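Local coordinates for protein 3-carboxy-cis,cis-muconate cycloisomerase (Pseudomonas putida, PDB 1RE5) that belongs to the fumarase/aspartase superfamily of lyase-like enzymes and is a largely helical protein with four subunits in its assembly, at residues L29-A34 with L190-A195; A36-S41 with A214-L219; E60-G65 with I79-A84. All blocks are in the same frame, centred on the assembly; numbering follows the deposited sequence.

From the N terminus, the chain first passes through helix 21-40, which supplies one side of both contact 1 (29-34) and contact 2 (36-41). Contact 3 then closes a short local loop, joining 60-65 to 79-84 across helix 64-74, and it is enclosed by the two much longer loops that contacts 1 and 2 close later. Contact 1 closes when the chain reaches 190-195, after helix 162-187, and contact 2 closes at 214-219, at the end of helix 206-217. The segments of these two contacts alternate, so their loops cross. Leu217 touches both Ala34 and Leu190, bringing contacts 1 and 2 into direct packing, while Leu29 packs on Tyr62 and Leu81, linking contact 1 to contact 3.

Contact 1 of 3, residues L29-A34 with L190-A195; sequences LDFEAA and LQFGGA
Phe31, on helix 21-40, presents the outer end of its ring to Leu190 and Phe192, two residues of the irregular connection between helices 162-187 and 206-217. Its CZ comes to 4.2 Å from CD1 of Phe192, and the two aromatic side chains cross at about a right angle. Beside this pair, CE1 of Phe31 lies 4.4 Å from CD1 of Leu190, so that a methyl group and an aromatic carbon both sit at the edge of the Phe31 ring, near its plane. O of Gln191 is also near CE1 of Phe31, at 4.4 Å, in an oblique position. The first torsion sets this direction: with CG of Phe31 anti to the backbone N (chi1 170°), the ring is sent off helix 21-40 toward the backbone of 190-192.

Further out, Leu213 of helix 206-217 touches both phenylalanines, and Ala109 and Thr112 of helix 106-142 pack on Phe31. The loop is held through its backbone: Asp108 takes the N-H groups of Gly193 and Gly194, Thr112 OG1 that of Gln191, and Trp226 NE1 donates to Leu190 O. The direct contact is therefore apolar and buried, while its polar fastening comes from the surrounding helices and loops.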
loop_
_atom_site.group_PDB
_atom_site.type_symbol
_atom_site.label_atom_id
_atom_site.label_comp_id
_atom_site.label_asym_id
_atom_site.label_seq_id
_atom_site.Cartn_x
_atom_site.Cartn_y
_atom_site.Cartn_z
ATOM N N LEU D 29 2.711 -2.919 32.795
ATOM C CA LEU D 29 2.854 -2.962 34.238
ATOM C C LEU D 29 1.949 -1.902 34.864
ATOM O O LEU D 29 1.292 -2.161 35.879
ATOM C CB LEU D 29 4.311 -2.737 34.630
ATOM C CG LEU D 29 5.207 -3.880 34.148
ATOM C CD1 LEU D 29 6.682 -3.535 34.368
ATOM C CD2 LEU D 29 4.818 -5.157 34.870
ATOM N N ASP D 30 1.903 -0.719 34.254
ATOM C CA ASP D 30 1.046 0.362 34.749
ATOM C C ASP D 30 -0.392 -0.136 34.825
ATOM O O ASP D 30 -1.148 0.201 35.750
ATOM C CB ASP D 30 1.113 1.569 33.811
ATOM C CG ASP D 30 2.319 2.450 34.077
ATOM O OD1 ASP D 30 3.326 1.953 34.641
ATOM O OD2 ASP D 30 2.260 3.642 33.710
ATOM N N PHE D 31 -0.768 -0.941 33.836
ATOM C CA PHE D 31 -2.103 -1.506 33.787
ATOM C C PHE D 31 -2.303 -2.454 34.967
ATOM O O PHE D 31 -3.299 -2.350 35.685
ATOM C CB PHE D 31 -2.308 -2.276 32.485
ATOM C CG PHE D 31 -3.571 -3.088 32.463
ATOM C CD1 PHE D 31 -4.812 -2.469 32.277
ATOM C CD2 PHE D 31 -3.525 -4.469 32.669
ATOM C CE1 PHE D 31 -5.984 -3.208 32.293
ATOM C CE2 PHE D 31 -4.700 -5.221 32.690
ATOM C CZ PHE D 31 -5.934 -4.587 32.500
ATOM N N GLU D 32 -1.352 -3.370 35.160
ATOM C CA GLU D 32 -1.419 -4.348 36.252
ATOM C C GLU D 32 -1.565 -3.696 37.629
ATOM O O GLU D 32 -2.436 -4.076 38.423
ATOM C CB GLU D 32 -0.178 -5.241 36.227
ATOM C CG GLU D 32 -0.095 -6.111 34.971
ATOM C CD GLU D 32 -1.324 -7.007 34.786
ATOM O OE1 GLU D 32 -1.562 -7.475 33.655
ATOM O OE2 GLU D 32 -2.053 -7.254 35.768
ATOM N N ALA D 33 -0.706 -2.716 37.906
ATOM C CA ALA D 33 -0.756 -2.006 39.174
ATOM C C ALA D 33 -2.129 -1.366 39.308
ATOM O O ALA D 33 -2.821 -1.568 40.302
ATOM C CB ALA D 33 0.324 -0.946 39.223
ATOM N N ALA D 34 -2.532 -0.604 38.301
ATOM C CA ALA D 34 -3.835 0.047 38.336
ATOM C C ALA D 34 -4.977 -0.961 38.562
ATOM O O ALA D 34 -5.966 -0.643 39.229
ATOM C CB ALA D 34 -4.058 0.809 37.038
ATOM N N LEU D 190 -10.115 2.863 27.721
ATOM C CA LEU D 190 -9.593 1.682 28.383
ATOM C C LEU D 190 -9.992 0.417 27.624
ATOM O O LEU D 190 -11.032 0.388 26.961
ATOM C CB LEU D 190 -10.144 1.599 29.809
ATOM C CG LEU D 190 -9.845 0.284 30.542
ATOM C CD1 LEU D 190 -8.411 0.314 31.067
ATOM C CD2 LEU D 190 -10.847 0.080 31.667
ATOM N N GLN D 191 -9.153 -0.614 27.712
ATOM C CA GLN D 191 -9.448 -1.896 27.080
ATOM C C GLN D 191 -9.536 -2.903 28.218
ATOM O O GLN D 191 -8.510 -3.394 28.715
ATOM C CB GLN D 191 -8.340 -2.352 26.128
ATOM C CG GLN D 191 -8.691 -3.665 25.436
ATOM C CD GLN D 191 -9.735 -3.481 24.345
ATOM O OE1 GLN D 191 -9.388 -3.352 23.165
ATOM N NE2 GLN D 191 -11.010 -3.447 24.727
ATOM N N PHE D 192 -10.763 -3.208 28.627
ATOM C CA PHE D 192 -10.984 -4.140 29.726
ATOM C C PHE D 192 -12.207 -4.987 29.404
ATOM O O PHE D 192 -13.346 -4.543 29.580
ATOM C CB PHE D 192 -11.200 -3.341 31.018
ATOM C CG PHE D 192 -11.184 -4.173 32.266
ATOM C CD1 PHE D 192 -10.097 -5.002 32.553
ATOM C CD2 PHE D 192 -12.237 -4.105 33.172
ATOM C CE1 PHE D 192 -10.061 -5.752 33.735
ATOM C CE2 PHE D 192 -12.210 -4.846 34.348
ATOM C CZ PHE D 192 -11.117 -5.673 34.633
ATOM N N GLY D 193 -11.974 -6.201 28.927
ATOM C CA GLY D 193 -13.088 -7.052 28.577
ATOM C C GLY D 193 -12.902 -8.490 28.990
ATOM O O GLY D 193 -13.860 -9.260 28.973
ATOM N N GLY D 194 -11.681 -8.865 29.361
ATOM C CA GLY D 194 -11.437 -10.239 29.766
ATOM C C GLY D 194 -11.546 -11.238 28.616
ATOM O O GLY D 194 -11.933 -10.885 27.500
ATOM N N ALA D 195 -11.219 -12.493 28.914
ATOM C CA ALA D 195 -11.213 -13.596 27.953
ATOM C C ALA D 195 -12.007 -13.424 26.667
ATOM O O ALA D 195 -11.459 -13.615 25.577
ATOM C CB ALA D 195 -11.642 -14.877 28.631
#

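Contact 2 of 3, residues A36-S41 with A214-L219; sequences ARAEAS and AEQLKL
Between Ala214 and Leu219, Gln216 is the residue that reaches across to Arg37 and Ala38. Ala214, one turn from the end of helix 206-217, turns its methyl away from helix 21-40. Gln216 points toward it: its CG rests 4.5 Å from CB of Ala38, and a bend at chi2 (-69°) folds the amide over against the Arg37 chain. There the amide lies alongside the aliphatic part of Arg37, the amide and guanidinium planes being 70° apart. Arg37 NE forms a salt bridge with Glu54 of helix 47-56.

Next, Leu217 packs on Ala34, Leu190 and Leu116. Lys218 then takes a positive phi (61°) and ends the helix in a Schellman motif, in which Leu219 N returns to Ala214 O at 2.9 Å and Lys218 N makes a weak bond to Glu215 O. Arg119 of helix 106-142 binds the carbonyl oxygens of both Leu217 and Lys218, and Leu219 packs against Val115 of that helix. Across the contact, helix 21-40 ends at Ala40, and OG of Ser41 donates to O of Ala38 at 2.8 Å, approaching from above the carbonyl plane.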
loop_
_atom_site.group_PDB
_atom_site.type_symbol
_atom_site.label_atom_id
_atom_site.label_comp_id
_atom_site.label_asym_id
_atom_site.label_seq_id
_atom_site.Cartn_x
_atom_site.Cartn_y
_atom_site.Cartn_z
ATOM N N ALA D 36 -4.934 -3.977 40.241
ATOM C CA ALA D 36 -4.950 -4.368 41.646
ATOM C C ALA D 36 -5.612 -3.269 42.491
ATOM O O ALA D 36 -6.502 -3.527 43.310
ATOM C CB ALA D 36 -3.520 -4.617 42.123
ATOM N N ARG D 37 -5.168 -2.040 42.265
ATOM C CA ARG D 37 -5.679 -0.876 42.968
ATOM C C ARG D 37 -7.202 -0.776 42.814
ATOM O O ARG D 37 -7.932 -0.606 43.795
ATOM C CB ARG D 37 -5.012 0.371 42.391
ATOM C CG ARG D 37 -4.751 1.492 43.368
ATOM C CD ARG D 37 -4.002 2.608 42.652
ATOM N NE ARG D 37 -2.757 2.124 42.056
ATOM C CZ ARG D 37 -2.245 2.566 40.904
ATOM N NH1 ARG D 37 -2.871 3.509 40.203
ATOM N NH2 ARG D 37 -1.098 2.066 40.449
ATOM N N ALA D 38 -7.683 -0.898 41.582
ATOM C CA ALA D 38 -9.112 -0.772 41.316
ATOM C C ALA D 38 -9.933 -1.913 41.876
ATOM O O ALA D 38 -11.069 -1.716 42.299
ATOM C CB ALA D 38 -9.363 -0.644 39.809
ATOM N N GLU D 39 -9.374 -3.113 41.876
ATOM C CA GLU D 39 -10.117 -4.256 42.381
ATOM C C GLU D 39 -10.111 -4.279 43.908
ATOM O O GLU D 39 -11.042 -4.800 44.538
ATOM C CB GLU D 39 -9.537 -5.552 41.804
ATOM C CG GLU D 39 -9.617 -5.596 40.286
ATOM C CD GLU D 39 -9.161 -6.914 39.707
ATOM O OE1 GLU D 39 -8.028 -7.350 40.022
ATOM O OE2 GLU D 39 -9.934 -7.512 38.927
ATOM N N ALA D 40 -9.070 -3.695 44.502
ATOM C CA ALA D 40 -8.969 -3.638 45.955
ATOM C C ALA D 40 -10.126 -2.794 46.484
ATOM O O ALA D 40 -10.811 -3.178 47.428
ATOM C CB ALA D 40 -7.645 -3.023 46.366
ATOM N N SER D 41 -10.344 -1.646 45.851
ATOM C CA SER D 41 -11.411 -0.738 46.244
ATOM C C SER D 41 -12.792 -1.284 45.920
ATOM O O SER D 41 -13.795 -0.601 46.127
ATOM C CB SER D 41 -11.234 0.602 45.542
ATOM O OG SER D 41 -11.234 0.418 44.138
ATOM N N ALA D 214 -10.532 2.693 34.933
ATOM C CA ALA D 214 -10.454 3.775 33.962
ATOM C C ALA D 214 -9.960 5.037 34.650
ATOM O O ALA D 214 -8.991 5.666 34.211
ATOM C CB ALA D 214 -11.819 4.014 33.345
ATOM N N GLU D 215 -10.641 5.394 35.738
ATOM C CA GLU D 215 -10.313 6.571 36.529
ATOM C C GLU D 215 -8.862 6.539 37.025
ATOM O O GLU D 215 -8.165 7.557 37.029
ATOM C CB GLU D 215 -11.271 6.643 37.702
ATOM C CG GLU D 215 -11.057 7.815 38.609
ATOM C CD GLU D 215 -11.950 7.725 39.821
ATOM O OE1 GLU D 215 -11.792 6.749 40.604
ATOM O OE2 GLU D 215 -12.814 8.621 39.986
ATOM N N GLN D 216 -8.417 5.361 37.442
ATOM C CA GLN D 216 -7.051 5.170 37.923
ATOM C C GLN D 216 -6.017 5.562 36.881
ATOM O O GLN D 216 -5.004 6.187 37.195
ATOM C CB GLN D 216 -6.828 3.701 38.295
ATOM C CG GLN D 216 -7.341 3.338 39.668
ATOM C CD GLN D 216 -6.516 3.975 40.760
ATOM O OE1 GLN D 216 -7.015 4.252 41.851
ATOM N NE2 GLN D 216 -5.238 4.206 40.477
ATOM N N LEU D 217 -6.279 5.166 35.639
ATOM C CA LEU D 217 -5.376 5.437 34.529
ATOM C C LEU D 217 -5.703 6.738 33.814
ATOM O O LEU D 217 -5.024 7.119 32.874
ATOM C CB LEU D 217 -5.437 4.275 33.537
ATOM C CG LEU D 217 -4.920 2.930 34.051
ATOM C CD1 LEU D 217 -5.333 1.827 33.097
ATOM C CD2 LEU D 217 -3.394 2.986 34.218
ATOM N N LYS D 218 -6.744 7.423 34.260
ATOM C CA LYS D 218 -7.131 8.666 33.625
ATOM C C LYS D 218 -7.510 8.426 32.165
ATOM O O LYS D 218 -7.141 9.193 31.268
ATOM C CB LYS D 218 -5.994 9.680 33.710
ATOM C CG LYS D 218 -5.759 10.223 35.109
ATOM C CD LYS D 218 -4.744 11.365 35.078
ATOM C CE LYS D 218 -4.513 11.979 36.455
ATOM N NZ LYS D 218 -3.497 13.080 36.364
ATOM N N LEU D 219 -8.242 7.342 31.940
ATOM C CA LEU D 219 -8.712 6.993 30.613
ATOM C C LEU D 219 -10.224 6.894 30.664
ATOM O O LEU D 219 -10.797 6.589 31.709
ATOM C CB LEU D 219 -8.165 5.636 30.175
ATOM C CG LEU D 219 -6.668 5.490 29.952
ATOM C CD1 LEU D 219 -6.376 4.052 29.545
ATOM C CD2 LEU D 219 -6.210 6.469 28.877
#

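Contact 3 of 3, residues E60-G65 with I79-A84; sequences ERYDTG and IPLVKA. Unlike the reference sequence in segment 60-65: Thr64 (reference Val).
Tyr62 lays one face of its ring over CD1 of Leu81 and turns an edge to the backbone oxygen of Ala84. The setting is a pair of consecutive helices, 64-74 and 78-92, joined by a short turn; Tyr62 stands just ahead of the first helix and leans on the early turns of the second. CD1 of Leu81 is 4.5 Å from CD2 of Tyr62, and the same ring carbon is approached by the methyl CB of Ala84, at 3.9 Å. The aromatic group thus meets both a branched side chain and a small one. Ala84 also marks the nearest backbone approach, with CA of Tyr62 and CA of Ala84 7.6 Å apart.

The first torsion directs the ring: CG sits beside the backbone N and anti to the carbonyl carbon (chi1 -57°), which carries the ring off the loop and onto the helix. Asp63 follows at the N-cap of helix 64-74, its OD2 making a weak hydrogen bond to Ala66 N, so the residue next to Tyr62 is tied to the start of that helix. Around the contact, Leu29 of helix 21-40 and Leu85 and Val88 of helix 78-92 add further packing on the tyrosine. OH of Tyr62 is hydrogen-bonded to Ala56 O, at the end of helix 47-56, which holds the outer end of the ring. At the near edge, O of Ala84 lies in the plane of the ring, 3.7 Å from CE2 of Tyr62.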
loop_
_atom_site.group_PDB
_atom_site.type_symbol
_atom_site.label_atom_id
_atom_site.label_comp_id
_atom_site.label_asym_id
_atom_site.label_seq_id
_atom_site.Cartn_x
_atom_site.Cartn_y
_atom_site.Cartn_z
ATOM N N GLU D 60 12.278 -1.744 34.799
ATOM C CA GLU D 60 13.681 -2.002 35.105
ATOM C C GLU D 60 13.937 -3.383 35.714
ATOM O O GLU D 60 14.979 -4.000 35.474
ATOM C CB GLU D 60 14.198 -0.932 36.070
ATOM C CG GLU D 60 13.999 0.521 35.603
ATOM C CD GLU D 60 12.523 0.915 35.405
ATOM O OE1 GLU D 60 11.702 0.647 36.316
ATOM O OE2 GLU D 60 12.188 1.504 34.343
ATOM N N ARG D 61 12.981 -3.872 36.497
ATOM C CA ARG D 61 13.125 -5.158 37.176
ATOM C C ARG D 61 13.021 -6.400 36.296
ATOM O O ARG D 61 13.179 -7.518 36.791
ATOM C CB ARG D 61 12.097 -5.249 38.326
ATOM N N TYR D 62 12.778 -6.222 35.000
ATOM C CA TYR D 62 12.619 -7.379 34.124
ATOM C C TYR D 62 13.648 -7.555 33.022
ATOM O O TYR D 62 14.291 -6.603 32.594
ATOM C CB TYR D 62 11.213 -7.370 33.539
ATOM C CG TYR D 62 10.163 -7.356 34.618
ATOM C CD1 TYR D 62 9.681 -6.155 35.141
ATOM C CD2 TYR D 62 9.682 -8.553 35.153
ATOM C CE1 TYR D 62 8.741 -6.147 36.170
ATOM C CE2 TYR D 62 8.747 -8.556 36.186
ATOM C CZ TYR D 62 8.282 -7.355 36.686
ATOM O OH TYR D 62 7.359 -7.384 37.702
ATOM N N ASP D 63 13.801 -8.789 32.566
ATOM C CA ASP D 63 14.773 -9.076 31.533
ATOM C C ASP D 63 14.145 -9.296 30.155
ATOM O O ASP D 63 13.527 -10.328 29.868
ATOM C CB ASP D 63 15.619 -10.272 31.951
ATOM C CG ASP D 63 16.504 -10.759 30.848
ATOM O OD1 ASP D 63 17.006 -9.928 30.061
ATOM O OD2 ASP D 63 16.707 -11.983 30.775
ATOM N N THR D 64 14.318 -8.290 29.307
ATOM C CA THR D 64 13.794 -8.293 27.956
ATOM C C THR D 64 14.234 -9.519 27.190
ATOM O O THR D 64 13.399 -10.225 26.632
ATOM C CB THR D 64 14.247 -7.025 27.205
ATOM O OG1 THR D 64 13.650 -5.881 27.822
ATOM C CG2 THR D 64 13.818 -7.067 25.749
ATOM N N GLY D 65 15.539 -9.774 27.158
ATOM C CA GLY D 65 16.036 -10.939 26.445
ATOM C C GLY D 65 15.247 -12.200 26.769
ATOM O O GLY D 65 14.797 -12.913 25.869
ATOM N N ILE D 79 1.168 -12.665 28.707
ATOM C CA ILE D 79 1.395 -13.823 29.566
ATOM C C ILE D 79 2.831 -14.013 30.077
ATOM O O ILE D 79 3.024 -14.333 31.253
ATOM C CB ILE D 79 0.862 -15.167 28.945
ATOM C CG1 ILE D 79 1.936 -15.846 28.115
ATOM C CG2 ILE D 79 -0.388 -14.918 28.127
ATOM C CD1 ILE D 79 1.558 -17.257 27.711
ATOM N N PRO D 80 3.856 -13.808 29.231
ATOM C CA PRO D 80 5.192 -14.006 29.800
ATOM C C PRO D 80 5.526 -12.921 30.812
ATOM O O PRO D 80 6.262 -13.156 31.772
ATOM C CB PRO D 80 6.105 -13.947 28.580
ATOM C CG PRO D 80 5.232 -14.436 27.490
ATOM C CD PRO D 80 3.942 -13.691 27.771
ATOM N N LEU D 81 4.987 -11.728 30.600
ATOM C CA LEU D 81 5.253 -10.632 31.519
ATOM C C LEU D 81 4.558 -10.894 32.845
ATOM O O LEU D 81 5.170 -10.769 33.909
ATOM C CB LEU D 81 4.748 -9.308 30.955
ATOM C CG LEU D 81 4.938 -8.145 31.934
ATOM C CD1 LEU D 81 6.429 -7.933 32.148
ATOM C CD2 LEU D 81 4.283 -6.883 31.406
ATOM N N VAL D 82 3.272 -11.246 32.769
ATOM C CA VAL D 82 2.477 -11.520 33.957
ATOM C C VAL D 82 3.126 -12.630 34.775
ATOM O O VAL D 82 3.217 -12.528 35.998
ATOM C CB VAL D 82 1.027 -11.914 33.584
ATOM C CG1 VAL D 82 0.282 -12.389 34.820
ATOM C CG2 VAL D 82 0.298 -10.712 32.987
ATOM N N LYS D 83 3.589 -13.678 34.105
ATOM C CA LYS D 83 4.249 -14.774 34.806
ATOM C C LYS D 83 5.501 -14.254 35.521
ATOM O O LYS D 83 5.729 -14.552 36.690
ATOM C CB LYS D 83 4.642 -15.877 33.820
ATOM C CG LYS D 83 5.273 -17.096 34.471
ATOM C CD LYS D 83 5.601 -18.161 33.424
ATOM C CE LYS D 83 6.104 -19.462 34.052
ATOM N NZ LYS D 83 5.069 -20.088 34.930
ATOM N N ALA D 84 6.307 -13.468 34.818
ATOM C CA ALA D 84 7.524 -12.923 35.399
ATOM C C ALA D 84 7.184 -11.989 36.555
ATOM O O ALA D 84 7.912 -11.921 37.547
ATOM C CB ALA D 84 8.331 -12.173 34.334
#